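Local atomic coordinates of multidrug resistance protein (Vibrio cholerae, PDB entry 1YC9), a protein that probably forms the outer-membrane exit duct of a multidrug efflux system, and could be involved in resistance to puromycin, acriflavine and tetraphenylarsonium chloride. Residues V122-S127 with A269-Q274; Q274-A279 with S333-Y338; L129-A134 with I262-W267; W115-A120 with Q280-P285. The protein carries 1 engineered substitution. All blocks are in the same frame, centred on the assembly; numbering follows the deposited sequence.

Contact 1. Residues V122-S127 with A269-Q274; sequences VVAATS and AEAAAQ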
# COMPACT_ATOMS: atom_id res chain seq x y z
N VAL A 122 -15.37 26.72 3.45
CA VAL A 122 -16.56 25.88 3.39
C VAL A 122 -16.73 25.24 2.03
O VAL A 122 -17.05 24.07 1.97
CB VAL A 122 -17.82 26.64 3.82
CG1 VAL A 122 -19.05 25.78 3.69
CG2 VAL A 122 -17.60 27.13 5.19
N VAL A 123 -16.44 25.95 0.94
CA VAL A 123 -16.45 25.33 -0.37
C VAL A 123 -15.48 24.15 -0.52
O VAL A 123 -15.82 23.13 -1.11
CB VAL A 123 -16.19 26.35 -1.48
CG1 VAL A 123 -16.13 25.65 -2.81
CG2 VAL A 123 -17.34 27.38 -1.49
N ALA A 124 -14.31 24.30 0.08
CA ALA A 124 -13.33 23.24 0.10
C ALA A 124 -13.87 22.05 0.86
O ALA A 124 -13.79 20.94 0.37
CB ALA A 124 -12.03 23.75 0.73
N ALA A 125 -14.49 22.30 2.00
CA ALA A 125 -15.01 21.20 2.81
C ALA A 125 -16.21 20.47 2.14
O ALA A 125 -16.36 19.25 2.25
CB ALA A 125 -15.43 21.73 4.17
N THR A 126 -17.06 21.22 1.48
CA THR A 126 -18.19 20.63 0.80
C THR A 126 -17.75 19.90 -0.47
O THR A 126 -18.40 18.94 -0.88
CB THR A 126 -19.24 21.68 0.45
OG1 THR A 126 -18.68 22.69 -0.39
CG2 THR A 126 -19.69 22.40 1.67
N SER A 127 -16.65 20.37 -1.09
CA SER A 127 -16.06 19.69 -2.22
C SER A 127 -15.48 18.38 -1.77
O SER A 127 -15.59 17.39 -2.48
CB SER A 127 -15.00 20.58 -2.90
OG SER A 127 -15.60 21.73 -3.40
N ALA A 269 -9.59 18.39 -6.52
CA ALA A 269 -8.88 19.48 -7.21
C ALA A 269 -9.59 20.84 -7.00
O ALA A 269 -8.97 21.85 -6.71
CB ALA A 269 -8.67 19.16 -8.66
N GLU A 270 -10.94 20.85 -7.05
CA GLU A 270 -11.69 22.02 -6.61
C GLU A 270 -11.40 22.48 -5.17
O GLU A 270 -11.23 23.66 -4.94
CB GLU A 270 -13.21 21.80 -6.77
CG GLU A 270 -14.00 23.09 -6.55
CD GLU A 270 -13.48 24.24 -7.38
OE1 GLU A 270 -13.44 24.03 -8.61
OE2 GLU A 270 -13.08 25.31 -6.82
N ALA A 271 -11.37 21.54 -4.23
CA ALA A 271 -11.10 21.82 -2.84
C ALA A 271 -9.71 22.45 -2.69
O ALA A 271 -9.57 23.51 -2.05
CB ALA A 271 -11.17 20.54 -2.05
N ALA A 272 -8.74 21.86 -3.39
CA ALA A 272 -7.36 22.42 -3.42
C ALA A 272 -7.28 23.82 -3.99
O ALA A 272 -6.55 24.64 -3.47
CB ALA A 272 -6.39 21.47 -4.17
N ALA A 273 -8.02 24.11 -5.06
CA ALA A 273 -8.10 25.42 -5.65
C ALA A 273 -8.59 26.43 -4.63
O ALA A 273 -8.06 27.52 -4.51
CB ALA A 273 -9.04 25.40 -6.91
N GLN A 274 -9.63 26.07 -3.89
CA GLN A 274 -10.20 26.92 -2.85
C GLN A 274 -9.16 27.19 -1.76
O GLN A 274 -9.11 28.30 -1.21
CB GLN A 274 -11.41 26.25 -2.19
CG GLN A 274 -12.70 26.13 -3.09
CD GLN A 274 -13.17 27.46 -3.65
OE1 GLN A 274 -13.53 27.56 -4.82
NE2 GLN A 274 -13.19 28.46 -2.83
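Two torsions bring Val123 and Gln274 together: chi1 of Val123 (177°) puts CG1 beside the carbonyl carbon, on the side where it meets Gln274 CG, and chi1 of Gln274 (-70°) sets that CG anti to its own carbonyl carbon and against the valine. The bend at chi2 then brings CD to Val123 CG1 too. Val123 CG1 and Gln274 CG meet at 3.5 Å, the two side chains crossing obliquely, and the aliphatic part of the glutamine makes up a large share of the interface. Beside this pair the helices touch almost backbone to backbone. The CA atoms of Ala124 and Ala271 are 4.0 Å apart, and the packing there is reciprocal: the CB of Ala271 rests on the carbonyl O of Ala124 at 3.6 Å, and the CB of Ala124 on the O of Ala271 at 3.7 Å. Ser127 continues the row, its CB 3.9 Å from the CB of Ala271. Its hydroxyl turns back on its own helix, OG donating to Val123 O at 2.7 Å; the N and OG of Ser127 reach that oxygen from opposite faces of its plane, and a polar side chain is thus accommodated at a close seam. Elsewhere on the pair, Ala125 leans on Phe62 of helix 47-67 and Ala272 on Tyr338 of helix 326-391. With segment axes 8.0 Å apart and running at 166°, and with alanines meeting at the point of closest approach, the arrangement has the character of an Alacoil, the tight antiparallel form of coiled coil, here within the alpha-helical barrel of an outer membrane factor.

Contact 2. Residues Q274-A279 with S333-Y338; sequences QQVGIA and SAEARY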
# COMPACT_ATOMS: atom_id res chain seq x y z
N GLN A 274 -9.63 26.07 -3.89
CA GLN A 274 -10.20 26.92 -2.85
C GLN A 274 -9.16 27.19 -1.76
O GLN A 274 -9.11 28.30 -1.21
CB GLN A 274 -11.41 26.25 -2.19
CG GLN A 274 -12.70 26.13 -3.09
CD GLN A 274 -13.17 27.46 -3.65
OE1 GLN A 274 -13.53 27.56 -4.82
NE2 GLN A 274 -13.19 28.46 -2.83
N GLN A 275 -8.39 26.17 -1.41
CA GLN A 275 -7.33 26.31 -0.41
C GLN A 275 -6.21 27.28 -0.87
O GLN A 275 -5.58 27.93 -0.02
CB GLN A 275 -6.80 24.95 0.03
CG GLN A 275 -7.85 24.13 0.73
CD GLN A 275 -7.53 22.66 0.92
OE1 GLN A 275 -8.19 22.00 1.75
NE2 GLN A 275 -6.60 22.11 0.16
N VAL A 276 -5.99 27.39 -2.16
CA VAL A 276 -5.08 28.38 -2.71
C VAL A 276 -5.69 29.73 -2.43
O VAL A 276 -4.99 30.67 -2.02
CB VAL A 276 -4.78 28.17 -4.23
CG1 VAL A 276 -4.05 29.34 -4.82
CG2 VAL A 276 -4.03 26.90 -4.46
N GLY A 277 -7.01 29.87 -2.65
CA GLY A 277 -7.66 31.10 -2.32
C GLY A 277 -7.55 31.50 -0.85
O GLY A 277 -7.38 32.67 -0.57
N ILE A 278 -7.73 30.55 0.05
CA ILE A 278 -7.60 30.80 1.46
C ILE A 278 -6.21 31.37 1.72
O ILE A 278 -6.05 32.33 2.49
CB ILE A 278 -7.77 29.52 2.25
CG1 ILE A 278 -9.26 29.02 2.21
CG2 ILE A 278 -7.36 29.69 3.70
CD1 ILE A 278 -9.42 27.62 2.71
N ALA A 279 -5.19 30.73 1.15
CA ALA A 279 -3.80 31.13 1.42
C ALA A 279 -3.53 32.55 0.91
O ALA A 279 -2.83 33.36 1.55
CB ALA A 279 -2.79 30.16 0.79
N SER A 333 2.80 26.06 -0.47
CA SER A 333 2.34 24.73 -0.15
C SER A 333 0.92 24.51 -0.70
O SER A 333 0.63 23.42 -1.20
CB SER A 333 2.43 24.52 1.35
OG SER A 333 3.81 24.40 1.68
N ALA A 334 0.08 25.54 -0.63
CA ALA A 334 -1.31 25.40 -1.11
C ALA A 334 -1.26 25.29 -2.65
O ALA A 334 -1.95 24.47 -3.23
CB ALA A 334 -2.12 26.58 -0.69
N GLU A 335 -0.42 26.06 -3.33
CA GLU A 335 -0.31 25.94 -4.79
C GLU A 335 0.15 24.56 -5.16
O GLU A 335 -0.37 23.99 -6.08
CB GLU A 335 0.65 26.97 -5.42
CG GLU A 335 0.19 28.40 -5.30
CD GLU A 335 1.26 29.41 -5.67
OE1 GLU A 335 0.96 30.64 -5.67
OE2 GLU A 335 2.43 28.97 -5.95
N ALA A 336 1.13 24.03 -4.45
CA ALA A 336 1.66 22.71 -4.67
C ALA A 336 0.57 21.63 -4.49
O ALA A 336 0.50 20.69 -5.27
CB ALA A 336 2.75 22.44 -3.75
N ARG A 337 -0.24 21.77 -3.47
CA ARG A 337 -1.32 20.82 -3.26
C ARG A 337 -2.30 20.89 -4.43
O ARG A 337 -2.75 19.83 -4.89
CB ARG A 337 -2.02 21.06 -1.92
CG ARG A 337 -3.30 20.27 -1.75
CD ARG A 337 -3.15 18.74 -1.85
NE ARG A 337 -4.46 18.09 -1.99
CZ ARG A 337 -4.75 17.02 -2.77
NH1 ARG A 337 -3.80 16.34 -3.43
NH2 ARG A 337 -6.01 16.54 -2.77
N TYR A 338 -2.62 22.09 -4.92
CA TYR A 338 -3.49 22.22 -6.11
C TYR A 338 -2.92 21.53 -7.32
O TYR A 338 -3.60 20.80 -8.03
CB TYR A 338 -3.77 23.67 -6.43
CG TYR A 338 -4.55 23.84 -7.67
CD1 TYR A 338 -3.99 24.43 -8.78
CD2 TYR A 338 -5.88 23.39 -7.76
CE1 TYR A 338 -4.69 24.58 -9.93
CE2 TYR A 338 -6.58 23.52 -8.93
CZ TYR A 338 -5.99 24.13 -10.01
OH TYR A 338 -6.69 24.28 -11.19
O HOH W 1 -6.46 19.54 -0.41
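Val276 and Ala334 face each other across two antiparallel helices of the alpha-barrel, whose segment axes pass 8.4 Å apart at 171°. Val276 illustrates how one branched side chain can fill such a seam. Its CB stands back from the other helix, and the two methyls make the approach. CG1, anti to the backbone N (chi1 170°), lies 4.4 Å from the CG of Glu335. CG2 does most of the work: it sits 3.4 Å from the carbonyl O of Ala334, 3.9 Å from the CA of Glu335 and 3.8 Å from the CB of Tyr338, resting on backbone atoms of Ala334 and Glu335 and on the first side-chain carbon of Tyr338. One turn further along helix 260-281, Ala279 reaches the same Ala334, CB to CB at 3.9 Å, and extends the apolar strip. Charged groups flank it and look elsewhere: Glu335 forms a salt bridge with Lys57 of the second subunit, and Arg337 one with Glu340 through NH1. The NE of Arg337 turns instead to a water that links the helices. Lying at the edge of the guanidinium and in its plane, this water accepts from Arg337 NE at 2.9 Å and from Gln275 NE2 at 2.6 Å.

Contact 3. Residues L129-A134 with I262-W267; sequences LAAAEA and ITAARW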
# COMPACT_ATOMS: atom_id res chain seq x y z
N LEU A 129 -16.61 16.74 0.74
CA LEU A 129 -17.77 15.88 0.98
C LEU A 129 -18.28 15.28 -0.33
O LEU A 129 -18.64 14.11 -0.39
CB LEU A 129 -18.85 16.66 1.71
CG LEU A 129 -20.18 15.91 1.91
CD1 LEU A 129 -19.94 14.62 2.68
CD2 LEU A 129 -21.19 16.80 2.63
N ALA A 130 -18.34 16.07 -1.37
CA ALA A 130 -18.77 15.54 -2.67
C ALA A 130 -17.83 14.46 -3.16
O ALA A 130 -18.25 13.47 -3.75
CB ALA A 130 -18.91 16.67 -3.75
N ALA A 131 -16.54 14.62 -2.88
CA ALA A 131 -15.60 13.59 -3.22
C ALA A 131 -15.85 12.34 -2.37
O ALA A 131 -15.80 11.21 -2.90
CB ALA A 131 -14.16 14.09 -3.06
N ALA A 132 -16.14 12.54 -1.09
CA ALA A 132 -16.48 11.42 -0.21
C ALA A 132 -17.75 10.66 -0.63
O ALA A 132 -17.86 9.41 -0.52
CB ALA A 132 -16.57 11.87 1.18
N GLU A 133 -18.70 11.42 -1.14
CA GLU A 133 -19.94 10.82 -1.66
C GLU A 133 -19.62 9.91 -2.86
O GLU A 133 -20.08 8.77 -2.93
CB GLU A 133 -20.95 11.90 -2.01
CG GLU A 133 -21.55 12.56 -0.80
CD GLU A 133 -22.42 13.77 -1.11
OE1 GLU A 133 -22.45 14.18 -2.28
OE2 GLU A 133 -23.06 14.30 -0.17
N ALA A 134 -18.79 10.41 -3.77
CA ALA A 134 -18.34 9.65 -4.92
C ALA A 134 -17.54 8.43 -4.48
O ALA A 134 -17.69 7.35 -5.04
CB ALA A 134 -17.49 10.53 -5.85
N ILE A 262 -12.92 9.46 -10.91
CA ILE A 262 -12.70 10.70 -11.63
C ILE A 262 -13.49 11.83 -10.96
O ILE A 262 -12.98 12.93 -10.78
CB ILE A 262 -13.10 10.58 -13.12
CG1 ILE A 262 -12.17 9.60 -13.82
CG2 ILE A 262 -13.10 11.92 -13.81
CD1 ILE A 262 -12.58 9.23 -15.24
N THR A 263 -14.75 11.58 -10.61
CA THR A 263 -15.54 12.60 -9.96
C THR A 263 -14.88 13.04 -8.65
O THR A 263 -14.78 14.22 -8.37
CB THR A 263 -16.90 12.04 -9.68
OG1 THR A 263 -17.50 11.75 -10.95
CG2 THR A 263 -17.78 13.06 -8.99
N ALA A 264 -14.44 12.08 -7.85
CA ALA A 264 -13.83 12.39 -6.56
C ALA A 264 -12.59 13.23 -6.76
O ALA A 264 -12.41 14.23 -6.08
CB ALA A 264 -13.53 11.15 -5.82
N ALA A 265 -11.76 12.84 -7.72
CA ALA A 265 -10.53 13.60 -7.97
C ALA A 265 -10.83 14.98 -8.50
O ALA A 265 -10.12 15.93 -8.16
CB ALA A 265 -9.60 12.84 -8.93
N ARG A 266 -11.87 15.11 -9.32
CA ARG A 266 -12.35 16.42 -9.74
C ARG A 266 -12.62 17.32 -8.54
O ARG A 266 -12.08 18.43 -8.45
CB ARG A 266 -13.62 16.28 -10.58
CG ARG A 266 -14.21 17.60 -11.04
CD ARG A 266 -14.67 17.60 -12.49
N TRP A 267 -13.45 16.85 -7.62
CA TRP A 267 -13.87 17.62 -6.49
C TRP A 267 -12.66 17.95 -5.57
O TRP A 267 -12.64 18.99 -4.94
CB TRP A 267 -14.94 16.87 -5.68
CG TRP A 267 -16.26 16.98 -6.26
CD1 TRP A 267 -17.01 15.98 -6.80
CD2 TRP A 267 -17.02 18.19 -6.39
NE1 TRP A 267 -18.21 16.49 -7.26
CE2 TRP A 267 -18.24 17.84 -7.03
CE3 TRP A 267 -16.81 19.51 -6.02
CZ2 TRP A 267 -19.26 18.78 -7.26
CZ3 TRP A 267 -17.82 20.46 -6.26
CH2 TRP A 267 -19.02 20.08 -6.89
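Ala130 and Trp267 supply the aromatic part of this contact, a CH-pi interaction. The methyl of Ala130 stands over one face of the indole, its CB 3.4 Å from the centroid of the five-membered ring and only 3° off the normal; relative to the whole bicycle it is therefore displaced toward the rim. Trp267 CG lies beside its backbone N, a setting that lays the ring alongside helix 117-183. The second kind of interaction is methyl against backbone: Ala131 CB packs on Ala264 O at 3.5 Å, and Ala264 CB returns the contact on Ala131 O at 3.7 Å. Methyl-to-methyl packing completes the seam, with Ala134 CB 4.0 Å from both Ala264 CB and Thr263 CG2. The hydroxyl of Thr263 is hydrogen-bonded to Arg259 O, just ahead of the helix. Axes 7.9 Å apart at 170° and alanines at the near point again fit the Alacoil description. Around the pair, Leu129 and Ala132 pack on Ala59 of helix 47-67, whereas Ile262 meets Tyr345, Thr348 and Ala352 of helix 326-391, so that each partner has a further helix of the same chain beside it.

Contact 4. Residues W115-A120 with Q280-P285; sequences WGKNRA and QAQFYP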
# COMPACT_ATOMS: atom_id res chain seq x y z
N TRP A 115 -12.81 39.04 2.54
CA TRP A 115 -12.12 38.53 1.37
C TRP A 115 -12.54 37.14 0.92
O TRP A 115 -11.98 36.57 -0.02
CB TRP A 115 -10.60 38.59 1.62
CG TRP A 115 -10.29 39.78 2.28
CD1 TRP A 115 -10.07 39.95 3.62
CD2 TRP A 115 -10.23 41.08 1.70
NE1 TRP A 115 -9.91 41.28 3.91
CE2 TRP A 115 -9.97 41.98 2.74
CE3 TRP A 115 -10.33 41.56 0.40
CZ2 TRP A 115 -9.82 43.34 2.52
CZ3 TRP A 115 -10.19 42.91 0.19
CH2 TRP A 115 -9.92 43.78 1.23
N GLY A 116 -13.52 36.55 1.62
CA GLY A 116 -14.01 35.27 1.20
C GLY A 116 -13.20 34.06 1.64
O GLY A 116 -13.46 33.00 1.15
N LYS A 117 -12.21 34.26 2.50
CA LYS A 117 -11.43 33.16 3.07
C LYS A 117 -12.29 32.06 3.67
O LYS A 117 -12.04 30.87 3.44
CB LYS A 117 -10.53 33.74 4.15
CG LYS A 117 -9.53 32.84 4.65
CD LYS A 117 -8.59 33.58 5.59
CE LYS A 117 -9.20 33.90 6.92
NZ LYS A 117 -8.22 34.68 7.68
N ASN A 118 -13.25 32.46 4.50
CA ASN A 118 -14.02 31.47 5.24
C ASN A 118 -15.03 30.80 4.31
O ASN A 118 -15.25 29.61 4.38
CB ASN A 118 -14.71 32.11 6.45
CG ASN A 118 -13.74 32.64 7.48
OD1 ASN A 118 -12.56 32.30 7.44
ND2 ASN A 118 -14.24 33.43 8.45
N ARG A 119 -15.62 31.56 3.42
CA ARG A 119 -16.44 30.93 2.42
C ARG A 119 -15.63 29.89 1.64
O ARG A 119 -16.11 28.80 1.38
CB ARG A 119 -16.98 31.98 1.47
CG ARG A 119 -17.91 31.35 0.46
CD ARG A 119 -18.62 32.37 -0.39
NE ARG A 119 -17.65 33.06 -1.22
CZ ARG A 119 -17.96 33.97 -2.13
NH1 ARG A 119 -19.22 34.29 -2.34
NH2 ARG A 119 -17.00 34.55 -2.83
N ALA A 120 -14.38 30.21 1.25
CA ALA A 120 -13.59 29.27 0.49
C ALA A 120 -13.32 28.01 1.29
O ALA A 120 -13.27 26.90 0.75
CB ALA A 120 -12.21 29.94 0.05
N GLN A 280 -4.09 32.86 -0.24
CA GLN A 280 -4.03 34.22 -0.74
C GLN A 280 -4.72 35.23 0.18
O GLN A 280 -4.19 36.31 0.43
CB GLN A 280 -4.64 34.31 -2.15
CG GLN A 280 -3.78 33.68 -3.26
CD GLN A 280 -4.53 33.55 -4.62
OE1 GLN A 280 -5.76 33.71 -4.68
NE2 GLN A 280 -3.80 33.18 -5.66
N ALA A 281 -5.90 34.85 0.72
CA ALA A 281 -6.68 35.75 1.53
C ALA A 281 -6.06 36.01 2.89
O ALA A 281 -6.36 37.01 3.52
CB ALA A 281 -8.09 35.19 1.70
N GLN A 282 -5.16 35.14 3.32
CA GLN A 282 -4.44 35.33 4.57
C GLN A 282 -3.50 36.53 4.57
O GLN A 282 -3.11 37.01 5.62
CB GLN A 282 -3.68 34.04 4.95
CG GLN A 282 -4.61 32.97 5.49
CD GLN A 282 -3.90 31.67 5.78
OE1 GLN A 282 -2.77 31.40 5.27
NE2 GLN A 282 -4.53 30.85 6.60
N PHE A 283 -3.14 37.02 3.39
CA PHE A 283 -2.38 38.25 3.29
C PHE A 283 -3.19 39.52 3.56
O PHE A 283 -2.62 40.58 3.85
CB PHE A 283 -1.74 38.34 1.92
CG PHE A 283 -0.57 37.37 1.71
CD1 PHE A 283 -0.78 36.12 1.20
CD2 PHE A 283 0.75 37.77 2.01
CE1 PHE A 283 0.26 35.23 0.99
CE2 PHE A 283 1.80 36.91 1.78
CZ PHE A 283 1.56 35.64 1.26
N TYR A 284 -4.52 39.41 3.51
CA TYR A 284 -5.43 40.52 3.64
C TYR A 284 -5.91 40.70 5.08
O TYR A 284 -5.74 39.80 5.90
CB TYR A 284 -6.62 40.33 2.70
CG TYR A 284 -6.21 40.49 1.26
CD1 TYR A 284 -5.52 39.49 0.61
CD2 TYR A 284 -6.51 41.68 0.55
CE1 TYR A 284 -5.13 39.64 -0.72
CE2 TYR A 284 -6.11 41.85 -0.77
CZ TYR A 284 -5.43 40.80 -1.40
OH TYR A 284 -5.00 40.90 -2.71
N PRO A 285 -6.40 41.90 5.39
CA PRO A 285 -6.82 42.18 6.76
C PRO A 285 -7.94 41.25 7.21
O PRO A 285 -8.82 40.94 6.45
CB PRO A 285 -7.27 43.63 6.71
CG PRO A 285 -6.80 44.24 5.39
CD PRO A 285 -6.51 43.09 4.50
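Ala281 lies at the apolar centre, its CB 3.7 Å from the CB of Lys117 and 4.2 Å from the CB of Trp115. Outward from this methyl the indole takes over. The CB of Tyr284 stands over one face of Trp115, 3.5 Å from the centroid of the five-membered ring and 6° off its normal, a close CH-pi contact. The phenol ring continues past the six-membered half of the indole, the two planes inclined at 40° and the centroids 4.9 Å apart, an oblique pairing in which Tyr284 CD2 comes near Trp115 CE3. On the same indole, CZ2 meets the CD of Pro285 at 3.9 Å.

These residues occupy the junction between the helical barrel and the beta-barrel of an outer membrane factor. Strand 98-111 passes through a short link into helix 117-183, with Gly116 at the N-cap; helix 260-281 passes through a type I turn, Ala281 to Tyr284, into strand 286-298, the antiparallel neighbour of the first. The contact therefore joins a strand-to-helix passage to a neighbouring helix-to-strand one.

Polar groups lie further out. Trp115 NE1 donates to Pro285 O at 2.8 Å, a bond in the carbonyl plane but bent at the hydrogen (131°), the oxygen sitting somewhat out of the indole plane. The backbone N atoms of Asn118 and Arg119, in the first turn of the helix, are bonded to the carboxylate of Asp113. Lys117 runs outward from Ala281 with its CG anti to the backbone N, then bends at chi3, and its NZ makes a salt bridge with Asp286 OD1.

Helix 260-281 is common to all four contacts. Contacts 1 and 3 join it to helix 117-183, and their near alanines, seven residues apart on each helix, repeat one close antiparallel seam; both are partly buried and rely on methyl and backbone packing, joined by the aliphatic part of a glutamine in one and by an indole in the other. Contact 2, at the surface, joins the same helix to helix 326-391 with a slightly wider spacing, a valine filling and a bridging water. Contact 4, also at the surface, lies where helices give way to strands, brings two aromatic side chains together and has a direct hydrogen bond. Gln274 lies in the ranges of both contacts 1 and 2 but packs only in the first of them.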